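Side-chain contacts in cytochrome P450 (Rhodococcus erythropolis, PDB 3WEC), which is a heme monooxygenase that hydroxylates the quinoline nitrogen of an aurachin precursor, a step essential for the antibiotic activity of these alkaloids: residues S42-W47 and S79-D84; S71-H76 and A323-L328; R305-D310 and A316-G321. All blocks are in the same frame, centred on the assembly; numbering follows the deposited sequence.

Contact 1: S42-W47 and S79-D84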
loop_
_atom_site.group_PDB
_atom_site.type_symbol
_atom_site.label_atom_id
_atom_site.label_comp_id
_atom_site.label_asym_id
_atom_site.label_seq_id
_atom_site.Cartn_x
_atom_site.Cartn_y
_atom_site.Cartn_z
ATOM N N SER A 42 -9.803 -11.887 17.300
ATOM C CA SER A 42 -8.406 -11.656 17.653
ATOM C C SER A 42 -8.236 -11.452 19.153
ATOM O O SER A 42 -7.246 -11.906 19.742
ATOM C CB SER A 42 -7.867 -10.447 16.853
ATOM O OG SER A 42 -6.739 -9.838 17.455
ATOM N N ALA A 43 -9.208 -10.776 19.762
ATOM C CA ALA A 43 -9.145 -10.426 21.183
ATOM C C ALA A 43 -7.911 -9.564 21.525
ATOM O O ALA A 43 -7.657 -9.233 22.688
ATOM C CB ALA A 43 -9.270 -11.662 22.079
ATOM N N LEU A 44 -7.148 -9.203 20.495
ATOM C CA LEU A 44 -6.474 -7.917 20.512
ATOM C C LEU A 44 -7.663 -6.971 20.357
ATOM O O LEU A 44 -7.797 -5.994 21.104
ATOM C CB LEU A 44 -5.478 -7.759 19.344
ATOM C CG LEU A 44 -4.565 -6.517 19.254
ATOM C CD1 LEU A 44 -3.789 -6.280 20.551
ATOM C CD2 LEU A 44 -3.624 -6.610 18.055
ATOM N N GLY A 45 -8.536 -7.310 19.397
ATOM C CA GLY A 45 -9.793 -6.597 19.157
ATOM C C GLY A 45 -10.620 -7.132 17.997
ATOM O O GLY A 45 -11.743 -7.596 18.184
ATOM N N ALA A 46 -10.052 -7.079 16.799
ATOM C CA ALA A 46 -10.774 -7.397 15.561
ATOM C C ALA A 46 -10.893 -8.895 15.222
ATOM O O ALA A 46 -10.230 -9.736 15.819
ATOM C CB ALA A 46 -10.121 -6.662 14.412
ATOM N N TRP A 47 -11.745 -9.206 14.247
ATOM C CA TRP A 47 -11.780 -10.513 13.604
ATOM C C TRP A 47 -10.638 -10.637 12.637
ATOM O O TRP A 47 -10.182 -9.636 12.087
ATOM C CB TRP A 47 -13.093 -10.663 12.863
ATOM C CG TRP A 47 -14.224 -10.810 13.842
ATOM C CD1 TRP A 47 -14.964 -9.797 14.458
ATOM C CD2 TRP A 47 -14.734 -12.059 14.416
ATOM N NE1 TRP A 47 -15.878 -10.319 15.325
ATOM C CE2 TRP A 47 -15.801 -11.672 15.350
ATOM C CE3 TRP A 47 -14.445 -13.408 14.238
ATOM C CZ2 TRP A 47 -16.533 -12.619 16.074
ATOM C CZ3 TRP A 47 -15.181 -14.354 14.973
ATOM C CH2 TRP A 47 -16.207 -13.967 15.863
ATOM N N SER A 79 -6.908 1.099 24.176
ATOM C CA SER A 79 -7.149 0.555 25.509
ATOM C C SER A 79 -6.400 -0.742 25.705
ATOM O O SER A 79 -5.918 -1.016 26.797
ATOM C CB SER A 79 -8.638 0.291 25.723
ATOM O OG SER A 79 -8.843 -0.589 26.820
ATOM N N MET A 80 -6.324 -1.546 24.652
ATOM C CA MET A 80 -5.633 -2.829 24.715
ATOM C C MET A 80 -4.106 -2.661 24.731
ATOM O O MET A 80 -3.392 -3.349 25.460
ATOM C CB MET A 80 -6.099 -3.749 23.580
ATOM C CG MET A 80 -5.697 -5.209 23.745
ATOM S SD MET A 80 -5.890 -5.759 25.455
ATOM C CE MET A 80 -5.222 -7.428 25.423
ATOM N N MET A 81 -3.621 -1.715 23.945
ATOM C CA MET A 81 -2.200 -1.439 23.821
ATOM C C MET A 81 -1.697 -0.649 25.027
ATOM O O MET A 81 -0.501 -0.652 25.323
ATOM C CB MET A 81 -1.974 -0.643 22.532
ATOM C CG MET A 81 -0.692 -0.917 21.760
ATOM S SD MET A 81 -0.240 -2.641 21.471
ATOM C CE MET A 81 -1.812 -3.387 21.025
ATOM N N GLY A 82 -2.619 0.029 25.712
ATOM C CA GLY A 82 -2.288 0.924 26.826
ATOM C C GLY A 82 -1.457 2.098 26.351
ATOM O O GLY A 82 -0.581 2.566 27.071
ATOM N N GLU A 83 -1.743 2.573 25.137
ATOM C CA GLU A 83 -0.914 3.572 24.463
ATOM C C GLU A 83 -1.738 4.476 23.521
ATOM O O GLU A 83 -2.765 4.055 22.986
ATOM C CB GLU A 83 0.187 2.852 23.677
ATOM C CG GLU A 83 1.466 3.648 23.455
ATOM C CD GLU A 83 2.268 3.853 24.729
ATOM O OE1 GLU A 83 2.227 2.976 25.634
ATOM O OE2 GLU A 83 2.937 4.907 24.826
ATOM N N ASP A 84 -1.291 5.712 23.325
ATOM C CA ASP A 84 -1.973 6.656 22.427
ATOM C C ASP A 84 -1.734 6.248 20.964
ATOM O O ASP A 84 -0.658 5.791 20.640
ATOM C CB ASP A 84 -1.410 8.069 22.621
ATOM C CG ASP A 84 -2.044 8.850 23.779
ATOM O OD1 ASP A 84 -2.858 8.332 24.593
ATOM O OD2 ASP A 84 -1.708 10.050 23.859
#

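Contact 2: S71-H76 and A323-L328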
loop_
_atom_site.group_PDB
_atom_site.type_symbol
_atom_site.label_atom_id
_atom_site.label_comp_id
_atom_site.label_asym_id
_atom_site.label_seq_id
_atom_site.Cartn_x
_atom_site.Cartn_y
_atom_site.Cartn_z
ATOM N N SER A 71 -15.659 4.359 14.073
ATOM C CA SER A 71 -15.749 3.018 14.676
ATOM C C SER A 71 -15.162 3.009 16.087
ATOM O O SER A 71 -14.448 3.931 16.459
ATOM C CB SER A 71 -15.044 1.978 13.804
ATOM O OG SER A 71 -13.636 2.027 13.985
ATOM N N THR A 72 -15.487 1.983 16.874
ATOM C CA THR A 72 -14.890 1.806 18.197
ATOM C C THR A 72 -13.499 1.172 18.113
ATOM O O THR A 72 -12.825 1.028 19.137
ATOM C CB THR A 72 -15.744 0.896 19.107
ATOM O OG1 THR A 72 -16.098 -0.290 18.386
ATOM C CG2 THR A 72 -17.005 1.611 19.614
ATOM N N PHE A 73 -13.060 0.798 16.911
ATOM C CA PHE A 73 -11.836 0.007 16.784
ATOM C C PHE A 73 -10.585 0.607 17.431
ATOM O O PHE A 73 -9.805 -0.118 18.069
ATOM C CB PHE A 73 -11.540 -0.361 15.330
ATOM C CG PHE A 73 -10.219 -1.042 15.156
ATOM C CD1 PHE A 73 -9.977 -2.270 15.759
ATOM C CD2 PHE A 73 -9.208 -0.439 14.429
ATOM C CE1 PHE A 73 -8.751 -2.889 15.628
ATOM C CE2 PHE A 73 -7.985 -1.055 14.289
ATOM C CZ PHE A 73 -7.756 -2.280 14.892
ATOM N N PHE A 74 -10.387 1.911 17.256
ATOM C CA PHE A 74 -9.194 2.577 17.784
ATOM C C PHE A 74 -9.304 2.776 19.273
ATOM O O PHE A 74 -8.319 2.624 20.004
ATOM C CB PHE A 74 -8.949 3.910 17.096
ATOM C CG PHE A 74 -8.741 3.784 15.616
ATOM C CD1 PHE A 74 -7.655 3.086 15.119
ATOM C CD2 PHE A 74 -9.639 4.354 14.724
ATOM C CE1 PHE A 74 -7.461 2.948 13.755
ATOM C CE2 PHE A 74 -9.448 4.234 13.356
ATOM C CZ PHE A 74 -8.364 3.530 12.871
ATOM N N ASP A 75 -10.506 3.109 19.724
ATOM C CA ASP A 75 -10.762 3.145 21.140
ATOM C C ASP A 75 -10.328 1.803 21.707
ATOM O O ASP A 75 -9.560 1.765 22.662
ATOM C CB ASP A 75 -12.242 3.451 21.445
ATOM C CG ASP A 75 -12.655 4.872 21.048
ATOM O OD1 ASP A 75 -11.785 5.674 20.649
ATOM O OD2 ASP A 75 -13.855 5.191 21.118
ATOM N N HIS A 76 -10.764 0.706 21.085
ATOM C CA HIS A 76 -10.466 -0.621 21.625
ATOM C C HIS A 76 -8.997 -0.939 21.558
ATOM O O HIS A 76 -8.419 -1.436 22.527
ATOM C CB HIS A 76 -11.304 -1.719 20.966
ATOM C CG HIS A 76 -11.363 -3.008 21.778
ATOM N ND1 HIS A 76 -10.873 -4.181 21.322
ATOM C CD2 HIS A 76 -11.849 -3.263 23.063
ATOM C CE1 HIS A 76 -11.045 -5.136 22.260
ATOM N NE2 HIS A 76 -11.644 -4.572 23.321
ATOM N N ALA A 323 -14.701 -4.732 13.951
ATOM C CA ALA A 323 -13.599 -4.587 12.999
ATOM C C ALA A 323 -13.180 -5.964 12.484
ATOM O O ALA A 323 -13.150 -6.943 13.240
ATOM C CB ALA A 323 -12.428 -3.897 13.665
ATOM N N VAL A 324 -12.887 -6.033 11.194
ATOM C CA VAL A 324 -12.501 -7.264 10.527
ATOM C C VAL A 324 -11.219 -6.979 9.759
ATOM O O VAL A 324 -11.148 -6.050 8.942
ATOM C CB VAL A 324 -13.594 -7.748 9.545
ATOM C CG1 VAL A 324 -13.104 -8.924 8.707
ATOM C CG2 VAL A 324 -14.862 -8.116 10.298
ATOM N N MET A 325 -10.209 -7.773 10.064
ATOM C CA MET A 325 -8.903 -7.688 9.480
ATOM C C MET A 325 -8.845 -8.720 8.367
ATOM O O MET A 325 -8.912 -9.922 8.633
ATOM C CB MET A 325 -7.902 -8.076 10.561
ATOM C CG MET A 325 -6.731 -7.153 10.674
ATOM S SD MET A 325 -7.295 -5.544 11.239
ATOM C CE MET A 325 -6.744 -5.693 12.941
ATOM N N VAL A 326 -8.728 -8.290 7.126
ATOM C CA VAL A 326 -8.728 -9.246 6.025
ATOM C C VAL A 326 -7.293 -9.579 5.622
ATOM O O VAL A 326 -6.581 -8.701 5.144
ATOM C CB VAL A 326 -9.521 -8.704 4.814
ATOM C CG1 VAL A 326 -9.359 -9.623 3.616
ATOM C CG2 VAL A 326 -10.989 -8.562 5.173
ATOM N N LEU A 327 -6.872 -10.833 5.801
ATOM C CA LEU A 327 -5.476 -11.217 5.501
ATOM C C LEU A 327 -5.226 -11.492 4.034
ATOM O O LEU A 327 -5.230 -12.645 3.595
ATOM C CB LEU A 327 -5.048 -12.449 6.302
ATOM C CG LEU A 327 -4.289 -12.354 7.627
ATOM C CD1 LEU A 327 -4.520 -11.065 8.414
ATOM C CD2 LEU A 327 -4.672 -13.569 8.440
ATOM N N LEU A 328 -5.033 -10.423 3.281
ATOM C CA LEU A 328 -4.699 -10.476 1.865
ATOM C C LEU A 328 -3.557 -11.443 1.572
ATOM O O LEU A 328 -3.627 -12.220 0.609
ATOM C CB LEU A 328 -4.322 -9.074 1.395
ATOM C CG LEU A 328 -5.207 -7.866 1.726
ATOM C CD1 LEU A 328 -4.544 -6.645 1.126
ATOM C CD2 LEU A 328 -6.607 -7.998 1.142
#

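Contact 3: R305-D310 and A316-G321. With HEM (protoporphyrin IX containing Fe), chain B.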
loop_
_atom_site.group_PDB
_atom_site.type_symbol
_atom_site.label_atom_id
_atom_site.label_comp_id
_atom_site.label_asym_id
_atom_site.label_seq_id
_atom_site.Cartn_x
_atom_site.Cartn_y
_atom_site.Cartn_z
ATOM N N ARG A 305 -12.036 -3.812 7.498
ATOM C CA ARG A 305 -13.455 -3.519 7.321
ATOM C C ARG A 305 -14.173 -3.374 8.651
ATOM O O ARG A 305 -13.693 -3.842 9.683
ATOM C CB ARG A 305 -14.189 -4.578 6.490
ATOM C CG ARG A 305 -13.864 -4.619 5.009
ATOM C CD ARG A 305 -14.141 -3.306 4.301
ATOM N NE ARG A 305 -13.888 -3.427 2.862
ATOM C CZ ARG A 305 -12.709 -3.230 2.266
ATOM N NH1 ARG A 305 -11.608 -2.904 2.965
ATOM N NH2 ARG A 305 -12.627 -3.368 0.948
ATOM N N ILE A 306 -15.320 -2.698 8.590
ATOM C CA ILE A 306 -16.236 -2.554 9.687
ATOM C C ILE A 306 -17.541 -3.107 9.151
ATOM O O ILE A 306 -17.979 -2.716 8.062
ATOM C CB ILE A 306 -16.443 -1.073 10.085
ATOM C CG1 ILE A 306 -15.092 -0.337 10.273
ATOM C CG2 ILE A 306 -17.339 -0.965 11.315
ATOM C CD1 ILE A 306 -14.247 -0.821 11.440
ATOM N N ALA A 307 -18.142 -4.035 9.895
ATOM C CA ALA A 307 -19.479 -4.509 9.573
ATOM C C ALA A 307 -20.493 -3.398 9.834
ATOM O O ALA A 307 -20.522 -2.798 10.913
ATOM C CB ALA A 307 -19.827 -5.757 10.386
ATOM N N LEU A 308 -21.320 -3.130 8.830
ATOM C CA LEU A 308 -22.376 -2.136 8.934
ATOM C C LEU A 308 -23.664 -2.803 9.381
ATOM O O LEU A 308 -24.697 -2.141 9.550
ATOM C CB LEU A 308 -22.585 -1.451 7.585
ATOM C CG LEU A 308 -21.390 -0.635 7.060
ATOM C CD1 LEU A 308 -21.380 -0.709 5.541
ATOM C CD2 LEU A 308 -21.433 0.802 7.576
ATOM N N GLU A 309 -23.582 -4.118 9.579
ATOM C CA GLU A 309 -24.746 -4.970 9.833
ATOM C C GLU A 309 -24.283 -6.321 10.398
ATOM O O GLU A 309 -23.260 -6.877 9.951
ATOM C CB GLU A 309 -25.520 -5.203 8.526
ATOM C CG GLU A 309 -26.970 -5.641 8.683
ATOM C CD GLU A 309 -27.955 -4.537 8.347
ATOM O OE1 GLU A 309 -27.642 -3.707 7.464
ATOM O OE2 GLU A 309 -29.052 -4.517 8.961
ATOM N N ASP A 310 -25.046 -6.845 11.373
ATOM C CA ASP A 310 -24.821 -8.180 11.928
ATOM C C ASP A 310 -24.863 -9.197 10.779
ATOM O O ASP A 310 -25.660 -9.069 9.836
ATOM C CB ASP A 310 -25.851 -8.491 13.027
ATOM C CG ASP A 310 -25.713 -7.560 14.234
ATOM O OD1 ASP A 310 -24.587 -7.426 14.765
ATOM O OD2 ASP A 310 -26.723 -6.954 14.650
ATOM N N ALA A 316 -19.093 -17.996 11.234
ATOM C CA ALA A 316 -18.625 -16.973 12.165
ATOM C C ALA A 316 -19.674 -15.861 12.284
ATOM O O ALA A 316 -20.332 -15.476 11.289
ATOM C CB ALA A 316 -17.287 -16.409 11.708
ATOM N N ASN A 317 -19.818 -15.353 13.513
ATOM C CA ASN A 317 -20.937 -14.479 13.863
ATOM C C ASN A 317 -20.519 -13.059 14.242
ATOM O O ASN A 317 -20.198 -12.777 15.403
ATOM C CB ASN A 317 -21.770 -15.113 14.987
ATOM C CG ASN A 317 -22.462 -16.400 14.555
ATOM O OD1 ASN A 317 -23.160 -16.432 13.534
ATOM N ND2 ASN A 317 -22.288 -17.470 15.347
ATOM N N ILE A 318 -20.567 -12.164 13.257
ATOM C CA ILE A 318 -20.000 -10.815 13.394
ATOM C C ILE A 318 -21.060 -9.753 13.683
ATOM O O ILE A 318 -22.128 -9.731 13.073
ATOM C CB ILE A 318 -19.111 -10.465 12.186
ATOM C CG1 ILE A 318 -17.792 -11.239 12.273
ATOM C CG2 ILE A 318 -18.775 -8.981 12.139
ATOM C CD1 ILE A 318 -17.740 -12.489 11.419
ATOM N N THR A 319 -20.740 -8.895 14.646
ATOM C CA THR A 319 -21.700 -7.999 15.276
ATOM C C THR A 319 -21.489 -6.581 14.757
ATOM O O THR A 319 -20.358 -6.119 14.691
ATOM C CB THR A 319 -21.511 -8.015 16.810
ATOM O OG1 THR A 319 -21.699 -9.351 17.314
ATOM C CG2 THR A 319 -22.472 -7.059 17.498
ATOM N N LYS A 320 -22.582 -5.900 14.410
ATOM C CA LYS A 320 -22.551 -4.521 13.912
ATOM C C LYS A 320 -21.457 -3.683 14.583
ATOM O O LYS A 320 -21.435 -3.537 15.810
ATOM C CB LYS A 320 -23.911 -3.851 14.127
ATOM C CG LYS A 320 -24.405 -3.053 12.931
ATOM C CD LYS A 320 -25.145 -1.790 13.344
ATOM C CE LYS A 320 -24.190 -0.597 13.262
ATOM N NZ LYS A 320 -24.899 0.693 13.514
ATOM N N GLY A 321 -20.534 -3.148 13.784
ATOM C CA GLY A 321 -19.475 -2.334 14.349
ATOM C C GLY A 321 -18.217 -3.100 14.747
ATOM O O GLY A 321 -17.266 -2.504 15.278
HETATM C CHA HEM B . -6.489 1.521 -1.589
HETATM C CHB HEM B . -2.855 -1.831 -2.098
HETATM C CHC HEM B . -0.272 1.367 -4.781
HETATM C CHD HEM B . -3.893 4.815 -4.077
HETATM C C1A HEM B . -5.623 0.366 -1.506
HETATM C C2A HEM B . -5.974 -0.797 -0.626
HETATM C C3A HEM B . -4.907 -1.753 -0.803
HETATM C C4A HEM B . -4.002 -1.077 -1.730
HETATM C CMA HEM B . -4.763 -3.141 -0.136
HETATM C CAA HEM B . -7.178 -1.093 0.277
HETATM C CBA HEM B . -8.195 -1.735 -0.685
HETATM C CGA HEM B . -9.391 -2.346 0.071
HETATM O O1A HEM B . -9.733 -1.929 1.218
HETATM O O2A HEM B . -10.059 -3.246 -0.512
HETATM C C1B HEM B . -1.808 -1.193 -2.892
HETATM C C2B HEM B . -0.680 -2.014 -3.324
HETATM C C3B HEM B . 0.063 -1.039 -4.075
HETATM C C4B HEM B . -0.702 0.201 -4.009
HETATM C CMB HEM B . -0.304 -3.442 -3.042
HETATM C CAB HEM B . 1.353 -1.351 -4.744
HETATM C CBB HEM B . 2.350 -0.509 -4.638
HETATM C C1C HEM B . -1.055 2.581 -4.863
HETATM C C2C HEM B . -0.536 3.813 -5.458
HETATM C C3C HEM B . -1.613 4.799 -5.226
HETATM C C4C HEM B . -2.682 4.135 -4.507
HETATM C CMC HEM B . 0.804 3.955 -6.126
HETATM C CAC HEM B . -1.658 6.255 -5.582
HETATM C CBC HEM B . -0.796 6.809 -6.404
HETATM C C1D HEM B . -4.941 4.213 -3.242
HETATM C C2D HEM B . -6.181 4.940 -2.986
HETATM C C3D HEM B . -6.985 3.969 -2.220
HETATM C C4D HEM B . -6.117 2.781 -2.206
HETATM C CMD HEM B . -6.495 6.375 -3.347
HETATM C CAD HEM B . -8.350 4.157 -1.621
HETATM C CBD HEM B . -9.352 3.545 -2.629
HETATM C CGD HEM B . -10.773 3.669 -2.190
HETATM O O1D HEM B . -11.632 3.860 -3.097
HETATM O O2D HEM B . -11.051 3.586 -0.948
HETATM N NA HEM B . -4.428 0.184 -2.322
HETATM N NB HEM B . -1.878 0.097 -3.338
HETATM N NC HEM B . -2.372 2.739 -4.337
HETATM N ND HEM B . -4.920 2.913 -2.828
HETATM FE FE HEM B . -3.292 1.613 -3.080
HETATM O O HOH W 1 -1.927 2.026 -1.054
#

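Contact 1: S42-W47 and S79-D84
Leu44, at the turn between strands 39-41 and 47-49, meets Met80 and Met81 of the last turn of helix 73-81. The backbones are closest between Leu44 and Met80, whose CA atoms are 6.7 Å apart. From Met80 CA, CB points at the other segment and lies 3.7 Å from Leu44 O, and Met80 CG, the next atom, comes within 3.5 Å of the same carbonyl oxygen. CG also touches the leucine side chain, with Met80 CG 3.9 Å from Leu44 CD1. The chain then bends at chi2 (41°), leading SD away from that methyl and carrying the terminal Met80 CE past the turn to within 4.1 Å of Ala43 O. CB and CG of Met80 thus pack against the Leu44 carbonyl, whereas CE only loosely approaches that of Ala43. Met81 is used differently: only its tip takes part. Its chain folds twice, at chi2 and chi3, which brings Met81 CE to 3.5 Å from Leu44 CD1. One leucine methyl therefore meets two methionines, the inner part of Met80 and the end of Met81. It is the placement of Leu44 CG anti to its own nitrogen (chi1 -174°) that carries the CD1 branch to both of them. The contact is small, burying 152 Å² over both sides, and lies at the surface. Directly after Met81 the chain leaves helical geometry at Gly82, with positive phi. Farther along the turn, Ala46 rests on Ala323 and Met325, and Trp47 pairs through its backbone with strand 323-326, so the Leu44 turn projects from the edge region of the five-stranded sheet to meet the end of helix 73-81, while Met81 also touches Phe190 in a loop.

Contact 2: S71-H76 and A323-L328
Ala323 opens strand 323-326 by directing its methyl at Phe73, the first residue of helix 73-81. Ala323 CB sits 3.6 Å from Phe73 CD1 and 4.0 Å from Phe73 CB, meeting the ring obliquely at its inner end. Phe73 sends its ring toward the strand with CG anti to its backbone nitrogen (chi1 174°), and its CD2 lies 3.8 Å above the plane of the Phe74 ring, offset toward the rim. Its own backbone is capped: Phe73 N donates to Ser71 OG at 3.2 Å, and that hydroxyl is also bonded to Phe68 O. Val324 packs on Trp47 and Val49 of the neighbouring strand. Strand 323-326 belongs to the main, five-stranded β-sheet of the P450 fold, and the helix lies between the helices usually called B and C, a region that commonly borders the substrate pocket; the Phe73 side chain is about 5 Å from the bound aurachin intermediate. Met325 bends at chi2 and chi3 to reach the far end of the ring, where Met325 CE lies 4.1 Å from Phe73 CZ, the two side chains crossing at about a right angle. Val326 packs against Cys55, Val58 and Leu59 of helix 52-60. At Leu327 the chain makes an inverse gamma turn, Leu328 N bonding to Val326 O at 3.0 Å, and Leu328 then starts the next helix in contact with the heme.

Contact 3: R305-D310 and A316-G321
Asp310 and Lys320 meet where the two segments come close: Lys320 N donates to Asp310 OD1, modelled at 2.5 Å, too short for an ordinary bond, so the exact distance is doubtful. The donor comes from above the carboxylate plane, 44° out of it, and OD1 lies against the Thr319-Lys320 backbone. With CG beside its own backbone nitrogen (chi1 -64°), Asp310 turns its carboxylate to this bend. Next along, Gly321 N donates to Ala307 O at 2.9 Å, and Ile318 O receives a CA-H...O contact from Asp310 CA at 3.3 Å. The lysine chain crosses the Asp310 side chain at about a right angle and leads away, Lys320 CG lying 3.5 Å from Leu308 O. An apolar touch accompanies these links, Ala307 CB on Ile318 CG2. Further backbone bonds pair Arg305 with Val324, Ile306 with Gly65 and Ile318 with Cys311. Arg305 takes the heme propionate at the edge of its guanidinium: Arg305 NH1 donates to heme O1A at 2.7 Å, and NH2 makes a near-linear bond (171°) to O2A plus weak ones to O1A and Leu59 O. Lys66, His108, Arg112 and His359 also hold the heme. Two-pronged clasping of a propionate by an arginine on the strand after helix K is characteristic of the P450 heme site, and the bend beyond it leads through the small hairpin of strands 311-312 and 317-318 back into the sheet.

Strand 323-326 ties the three contacts together. Contacts 1 and 2, with centres about 9 Å apart, use opposite ends of helix 73-81, and backbone hydrogen bonds between neighbouring strands join them, Trp47 N to Ala323 O and Trp47 O to Met325 N, both 2.8 Å. Contact 3, its centre about 11 Å from that of contact 2, is nested in the chain loop that contact 2 closes; a backbone hydrogen bond from Val324 N to Arg305 O, also 2.8 Å, links their strands. Contacts 1 and 3 have centres about 17 Å apart, yet Trp47 packs on Ile318. The first segment of contact 3 carries Arg305, which binds the heme propionate, contact 2 lies near the bound intermediate, and the Leu44 side chain of contact 1 is about 9 Å from that ligand.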